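Local coordinates for protein putative cytochrome P450 154A1 (Streptomyces coelicolor, PDB 1ODO) that is a putative cytochrome P450, a mostly helical haem protein that holds protoporphyrin IX with its iron and, in this crystal, 4-phenyl-1H-imidazole beside it, at residues K60-R63 with A64-A68; Y91-N94 with H95-L98; L265-V268 with R269-E272. All coordinates share one frame; numbering follows the deposited sequence.

Contact 1: residues K60-R63 with A64-A68; sequences KDAR and AHWPA
Asp61 reaches over the first turn of the short helix 62-65 and takes the amide of Ala64 on its carboxylate, OD1 to N 3.0 Å. The amide comes from above the carboxylate plane, 63° out of it, and the carboxylate leans over the methyl of Ala64, with CG 3.6 Å from CB. CG lies anti to the backbone N (chi1 -171°), which folds the acid forward over the turn. This is N-capping in its simplest form: the residue just before a helix lends its side chain to a first-turn amide that its own carbonyl reaches only weakly. The Asp61 carbonyl serves the next amide, His65 N, at 2.8 Å, and one step on Trp66 N closes on Ala62 O, also at 2.8 Å, as the chain leaves the helix.

The close-packed side belongs to Ala62 and Trp66, both buried. The Ala62 methyl meets the edge of the indole in its plane, CB to CE3 3.9 Å, while the Ala68 methyl sits over one indole face, 3.6 Å above the plane and toward the rim. Beyond the helix the indole stacks on Tyr296 of strand 292-297, so that this side is pressed against the main mixed sheet of the P450 fold.

The other side is looser. Ala64 and Arg63 are exposed, although the Ala64 methyl lies over the centre of the imidazole ring of His65. Where the helix unwinds, a water 2.7 Å from Arg63 O can link it to Trp66 O, though the acceptors around this water outnumber its protons.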
# COMPACT_ATOMS: atom_id res chain seq x y z
N LYS A 60 -3.68 -11.51 13.04
CA LYS A 60 -3.70 -10.06 12.87
C LYS A 60 -4.73 -9.49 13.85
O LYS A 60 -4.96 -8.28 13.88
CB LYS A 60 -4.12 -9.67 11.45
CG LYS A 60 -3.15 -10.09 10.35
CD LYS A 60 -3.29 -9.19 9.13
CE LYS A 60 -2.77 -7.78 9.43
NZ LYS A 60 -3.22 -6.76 8.44
N ASP A 61 -5.37 -10.37 14.63
CA ASP A 61 -6.38 -9.96 15.60
C ASP A 61 -5.73 -9.63 16.94
O ASP A 61 -5.56 -10.51 17.79
CB ASP A 61 -7.42 -11.07 15.78
CG ASP A 61 -8.63 -10.63 16.60
OD1 ASP A 61 -8.51 -9.66 17.37
OD2 ASP A 61 -9.69 -11.28 16.47
N ALA A 62 -5.39 -8.36 17.13
CA ALA A 62 -4.75 -7.89 18.36
C ALA A 62 -5.64 -8.07 19.59
O ALA A 62 -5.18 -8.49 20.65
CB ALA A 62 -4.37 -6.42 18.22
N ARG A 63 -6.91 -7.75 19.43
CA ARG A 63 -7.87 -7.87 20.52
C ARG A 63 -7.86 -9.28 21.10
O ARG A 63 -7.87 -9.46 22.32
CB ARG A 63 -9.27 -7.53 19.99
CG ARG A 63 -10.32 -7.33 21.04
CD ARG A 63 -11.54 -6.60 20.46
NE ARG A 63 -11.23 -5.23 20.04
CZ ARG A 63 -10.71 -4.90 18.87
NH1 ARG A 63 -10.43 -5.83 17.97
NH2 ARG A 63 -10.46 -3.62 18.59
N ALA A 64 -7.80 -10.29 20.23
CA ALA A 64 -7.79 -11.66 20.69
C ALA A 64 -6.42 -12.28 20.97
O ALA A 64 -6.28 -13.09 21.89
CB ALA A 64 -8.54 -12.54 19.69
N HIS A 65 -5.41 -11.88 20.20
CA HIS A 65 -4.08 -12.45 20.39
C HIS A 65 -2.89 -11.60 20.85
O HIS A 65 -1.77 -12.10 20.89
CB HIS A 65 -3.71 -13.21 19.11
CG HIS A 65 -4.75 -14.19 18.67
ND1 HIS A 65 -5.13 -15.27 19.45
CD2 HIS A 65 -5.50 -14.26 17.55
CE1 HIS A 65 -6.07 -15.95 18.82
NE2 HIS A 65 -6.31 -15.36 17.67
N TRP A 66 -3.12 -10.34 21.18
CA TRP A 66 -2.01 -9.48 21.63
C TRP A 66 -2.33 -8.97 23.04
O TRP A 66 -3.09 -8.02 23.21
CB TRP A 66 -1.81 -8.30 20.67
CG TRP A 66 -0.55 -7.51 20.94
CD1 TRP A 66 0.56 -7.94 21.63
CD2 TRP A 66 -0.23 -6.20 20.46
NE1 TRP A 66 1.54 -6.98 21.59
CE2 TRP A 66 1.08 -5.90 20.88
CE3 TRP A 66 -0.93 -5.25 19.70
CZ2 TRP A 66 1.71 -4.69 20.56
CZ3 TRP A 66 -0.31 -4.05 19.39
CH2 TRP A 66 1.01 -3.78 19.82
N PRO A 67 -1.76 -9.62 24.07
CA PRO A 67 -1.99 -9.25 25.47
C PRO A 67 -1.73 -7.78 25.79
O PRO A 67 -2.40 -7.20 26.65
CB PRO A 67 -1.05 -10.18 26.22
CG PRO A 67 -1.06 -11.41 25.37
CD PRO A 67 -0.92 -10.83 23.98
N ALA A 68 -0.76 -7.18 25.10
CA ALA A 68 -0.42 -5.78 25.33
C ALA A 68 -1.34 -4.77 24.64
O ALA A 68 -1.22 -3.57 24.86
CB ALA A 68 1.02 -5.52 24.92
O HOH W 1 -5.78 -8.55 23.82

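Contact 2: residues Y91-N94 with H95-L98; sequences YGPN and HRKL. With HEM (protoporphyrin IX containing Fe), chain B.
The haem pocket of this P450 draws on the first turns of helix 92-100, where His95 donates to a haem propionate. Its NE2 lies 2.6 Å from O2A of the haem, in an almost straight bond (176°), and the oxygen lies at the edge of the imidazole, near the ring plane. With CG anti to the backbone N (chi1 167°), the ring swings off the helix toward the cofactor. The backbone becomes regular after a loose start, with His95 N held weakly by Tyr91 O and Gly92 O: Arg96 N bonds to Gly92 O and Leu98 N to Asn94 O, both at 3.0 Å.

On a different side, Asn94 carries the polar contact. Two waters donate to its OD1, and the nearer, 2.7 Å away, also accepts from Lys97 NZ at 2.8 Å, so that amide and ammonium are joined through solvent. The amide nitrogen ND2 rests against the methyl CD1 of Leu98, 3.6 Å away.

Around the helix, the ring of His95 meets that of His352, itself hydrogen-bonded to the haem, as is Arg99. Tyr91 bonds through OH to Ser56 O, and its packing sets helix 92-100 beside helix 62-65.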
# COMPACT_ATOMS: atom_id res chain seq x y z
N TYR A 91 -9.20 -12.63 12.19
CA TYR A 91 -8.54 -13.93 12.18
C TYR A 91 -9.51 -15.07 11.84
O TYR A 91 -10.68 -15.04 12.23
CB TYR A 91 -7.93 -14.19 13.56
CG TYR A 91 -7.36 -15.58 13.74
CD1 TYR A 91 -6.05 -15.86 13.36
CD2 TYR A 91 -8.13 -16.61 14.28
CE1 TYR A 91 -5.51 -17.15 13.50
CE2 TYR A 91 -7.61 -17.90 14.42
CZ TYR A 91 -6.30 -18.16 14.03
OH TYR A 91 -5.78 -19.43 14.17
N GLY A 92 -9.01 -16.07 11.12
CA GLY A 92 -9.81 -17.22 10.74
C GLY A 92 -11.16 -16.95 10.10
O GLY A 92 -11.28 -16.08 9.24
N PRO A 93 -12.20 -17.71 10.48
CA PRO A 93 -13.55 -17.55 9.93
C PRO A 93 -14.04 -16.10 9.92
O PRO A 93 -14.72 -15.69 8.99
CB PRO A 93 -14.39 -18.44 10.83
CG PRO A 93 -13.46 -19.60 11.08
CD PRO A 93 -12.15 -18.88 11.38
N ASN A 94 -13.69 -15.33 10.95
CA ASN A 94 -14.13 -13.94 11.00
C ASN A 94 -13.47 -13.16 9.87
O ASN A 94 -14.07 -12.25 9.30
CB ASN A 94 -13.79 -13.30 12.35
CG ASN A 94 -14.41 -11.91 12.50
OD1 ASN A 94 -15.59 -11.71 12.22
ND2 ASN A 94 -13.60 -10.95 12.94
N HIS A 95 -12.23 -13.52 9.54
CA HIS A 95 -11.54 -12.82 8.46
C HIS A 95 -12.18 -13.19 7.13
O HIS A 95 -12.43 -12.33 6.28
CB HIS A 95 -10.05 -13.18 8.42
CG HIS A 95 -9.38 -12.75 7.16
ND1 HIS A 95 -9.03 -13.63 6.16
CD2 HIS A 95 -9.05 -11.51 6.70
CE1 HIS A 95 -8.53 -12.95 5.14
NE2 HIS A 95 -8.53 -11.67 5.44
N ARG A 96 -12.44 -14.48 6.94
CA ARG A 96 -13.06 -14.95 5.70
C ARG A 96 -14.36 -14.18 5.49
O ARG A 96 -14.65 -13.72 4.39
CB ARG A 96 -13.32 -16.46 5.78
CG ARG A 96 -14.13 -17.01 4.61
CD ARG A 96 -13.98 -18.52 4.48
NE ARG A 96 -14.26 -19.22 5.73
CZ ARG A 96 -15.48 -19.39 6.24
NH1 ARG A 96 -16.54 -18.92 5.61
NH2 ARG A 96 -15.63 -20.05 7.39
N LYS A 97 -15.14 -14.05 6.56
CA LYS A 97 -16.41 -13.34 6.52
C LYS A 97 -16.29 -11.87 6.13
O LYS A 97 -16.96 -11.39 5.22
CB LYS A 97 -17.10 -13.45 7.88
CG LYS A 97 -18.21 -12.42 8.12
CD LYS A 97 -18.60 -12.37 9.60
CE LYS A 97 -19.50 -11.18 9.91
NZ LYS A 97 -19.81 -11.10 11.36
N LEU A 98 -15.43 -11.14 6.85
CA LEU A 98 -15.23 -9.72 6.59
C LEU A 98 -14.58 -9.41 5.23
O LEU A 98 -14.74 -8.31 4.71
CB LEU A 98 -14.43 -9.10 7.74
CG LEU A 98 -15.19 -9.09 9.08
CD1 LEU A 98 -14.26 -8.68 10.22
CD2 LEU A 98 -16.37 -8.13 9.00
CHA HEM B . -4.01 -5.46 2.21
CHB HEM B . -7.15 -3.12 -0.60
CHC HEM B . -3.50 -1.37 -3.23
CHD HEM B . -0.38 -3.70 -0.41
C1A HEM B . -5.20 -5.00 1.68
C2A HEM B . -6.54 -5.30 2.18
C3A HEM B . -7.41 -4.64 1.41
C4A HEM B . -6.65 -3.92 0.40
CMA HEM B . -8.94 -4.62 1.52
CAA HEM B . -6.83 -6.21 3.40
CBA HEM B . -6.85 -7.69 2.98
CGA HEM B . -7.12 -8.69 4.10
O1A HEM B . -6.63 -8.39 5.24
O2A HEM B . -7.78 -9.70 3.84
C1B HEM B . -6.44 -2.43 -1.55
C2B HEM B . -7.04 -1.59 -2.57
C3B HEM B . -6.01 -1.09 -3.32
C4B HEM B . -4.78 -1.62 -2.77
CMB HEM B . -8.55 -1.34 -2.72
CAB HEM B . -6.07 -0.14 -4.53
CBB HEM B . -6.76 -0.73 -5.77
C1C HEM B . -2.32 -1.87 -2.69
C2C HEM B . -0.98 -1.57 -3.21
C3C HEM B . -0.10 -2.21 -2.41
C4C HEM B . -0.88 -2.92 -1.41
CMC HEM B . -0.72 -0.65 -4.44
CAC HEM B . 1.45 -2.27 -2.44
CBC HEM B . 2.11 -2.53 -3.80
C1D HEM B . -1.08 -4.38 0.55
C2D HEM B . -0.50 -5.18 1.61
C3D HEM B . -1.52 -5.67 2.35
C4D HEM B . -2.74 -5.18 1.75
CMD HEM B . 1.01 -5.39 1.82
CAD HEM B . -1.38 -6.54 3.61
CBD HEM B . -0.90 -7.98 3.44
CGD HEM B . -0.79 -8.58 4.83
O1D HEM B . 0.33 -8.81 5.29
O2D HEM B . -1.87 -8.76 5.44
NA HEM B . -5.30 -4.17 0.59
NB HEM B . -5.05 -2.43 -1.69
NC HEM B . -2.23 -2.70 -1.60
ND HEM B . -2.47 -4.38 0.65
FE HEM B . -3.75 -3.44 -0.51
O HOH W 2 -17.60 -9.93 12.68
O HOH W 3 -17.84 -13.61 12.41

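Contact 3: residues L265-V268 with R269-E272; sequences LALV and RKGE
A Schellman motif ends helix 262-270, and side chains on two sides of its last turn pack around it. Gly271 has left helical geometry with a positive phi of 86°, and two bonds run back into the helix: Glu272 N to Leu267 O at 2.9 Å and Gly271 N to Val268 O at 3.0 Å. The first runs close to the line of the carbonyl bond, whereas the second donor stands well above its carbonyl plane. Upstream, Arg269 N still makes an ordinary helical bond to Leu265 O.

Along one side, Arg269 turns back beside Leu265. Its extended chain brings the guanidinium against the isobutyl group, with NE 3.8 Å from Leu265 CG, and Leu265 CD1 lies over one face of the guanidinium toward its rim. At the terminus, Leu267 CD2 touches both charged neighbours, 3.5 Å from Glu272 OE1 and 3.8 Å from Lys270 NZ. Lys270 bends at chi3 (-67°), and this kink carries NZ to within 3.0 Å of Glu272 OE2, a salt bridge spanning Gly271 whose hydrogen bond is weak.

Beneath this surface, Leu265 and Val268 rest on Trp275 of helix 275-285. Lys270 and Glu272 are both exposed, so their salt bridge probably adds only modestly to the stability of the helix end, while the acid-base pair may partly balance its own charge beside the apolar Leu267.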
# COMPACT_ATOMS: atom_id res chain seq x y z
N LEU A 265 13.22 1.20 -20.21
CA LEU A 265 12.18 1.75 -21.07
C LEU A 265 12.41 1.21 -22.48
O LEU A 265 11.47 0.87 -23.19
CB LEU A 265 12.25 3.28 -21.08
CG LEU A 265 11.22 4.00 -21.96
CD1 LEU A 265 9.82 3.55 -21.63
CD2 LEU A 265 11.37 5.51 -21.76
N ALA A 266 13.68 1.12 -22.88
CA ALA A 266 14.04 0.62 -24.20
C ALA A 266 13.58 -0.83 -24.34
O ALA A 266 13.14 -1.25 -25.41
CB ALA A 266 15.56 0.72 -24.41
N LEU A 267 13.67 -1.60 -23.26
CA LEU A 267 13.25 -3.00 -23.31
C LEU A 267 11.76 -3.06 -23.63
O LEU A 267 11.30 -3.96 -24.34
CB LEU A 267 13.51 -3.70 -21.97
CG LEU A 267 14.97 -4.00 -21.64
CD1 LEU A 267 15.08 -4.52 -20.22
CD2 LEU A 267 15.53 -5.02 -22.63
N VAL A 268 11.01 -2.11 -23.09
CA VAL A 268 9.57 -2.08 -23.34
C VAL A 268 9.33 -1.73 -24.81
O VAL A 268 8.56 -2.40 -25.50
CB VAL A 268 8.87 -1.02 -22.46
CG1 VAL A 268 7.39 -0.95 -22.83
CG2 VAL A 268 9.03 -1.39 -20.99
N ARG A 269 10.01 -0.69 -25.29
CA ARG A 269 9.85 -0.27 -26.68
C ARG A 269 10.28 -1.34 -27.68
O ARG A 269 9.72 -1.43 -28.78
CB ARG A 269 10.62 1.03 -26.92
CG ARG A 269 10.17 2.18 -26.03
CD ARG A 269 10.86 3.48 -26.40
NE ARG A 269 10.45 4.62 -25.58
CZ ARG A 269 9.18 4.98 -25.37
NH1 ARG A 269 8.19 4.29 -25.92
NH2 ARG A 269 8.91 6.05 -24.63
N LYS A 270 11.26 -2.16 -27.31
CA LYS A 270 11.73 -3.21 -28.20
C LYS A 270 10.79 -4.40 -28.17
O LYS A 270 10.85 -5.27 -29.03
CB LYS A 270 13.14 -3.67 -27.80
CG LYS A 270 14.24 -2.70 -28.19
CD LYS A 270 15.61 -3.22 -27.80
CE LYS A 270 15.77 -3.28 -26.29
NZ LYS A 270 17.10 -3.84 -25.89
N GLY A 271 9.90 -4.43 -27.18
CA GLY A 271 8.96 -5.53 -27.07
C GLY A 271 9.53 -6.72 -26.31
O GLY A 271 8.95 -7.80 -26.32
N GLU A 272 10.67 -6.52 -25.64
CA GLU A 272 11.31 -7.59 -24.88
C GLU A 272 10.64 -7.81 -23.53
O GLU A 272 10.70 -8.91 -22.98
CB GLU A 272 12.80 -7.28 -24.69
CG GLU A 272 13.61 -7.45 -25.97
CD GLU A 272 15.10 -7.21 -25.76
OE1 GLU A 272 15.67 -7.80 -24.81
OE2 GLU A 272 15.69 -6.43 -26.53

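Contacts 1 and 2 are neighbours on one side of the chain, with centres 15 Å apart, and they touch: Asp61 CB lies 3.9 Å from Tyr91 CB, and His65 NE2 is 4.0 Å from Tyr91 CD2, where the two rings meet edge-to-face. Both reach the haem pocket. Lys60, at the start of contact 1, touches the haem, and His95 in contact 2 bonds to its propionate; the His95 side chain is about 11 Å from 4-phenyl-1H-imidazole. Contact 3 lies on the opposite side of the chain's centre, its nearest atoms about 32 Å from contact 1 and about 33 Å from contact 2, and is a surface helix end.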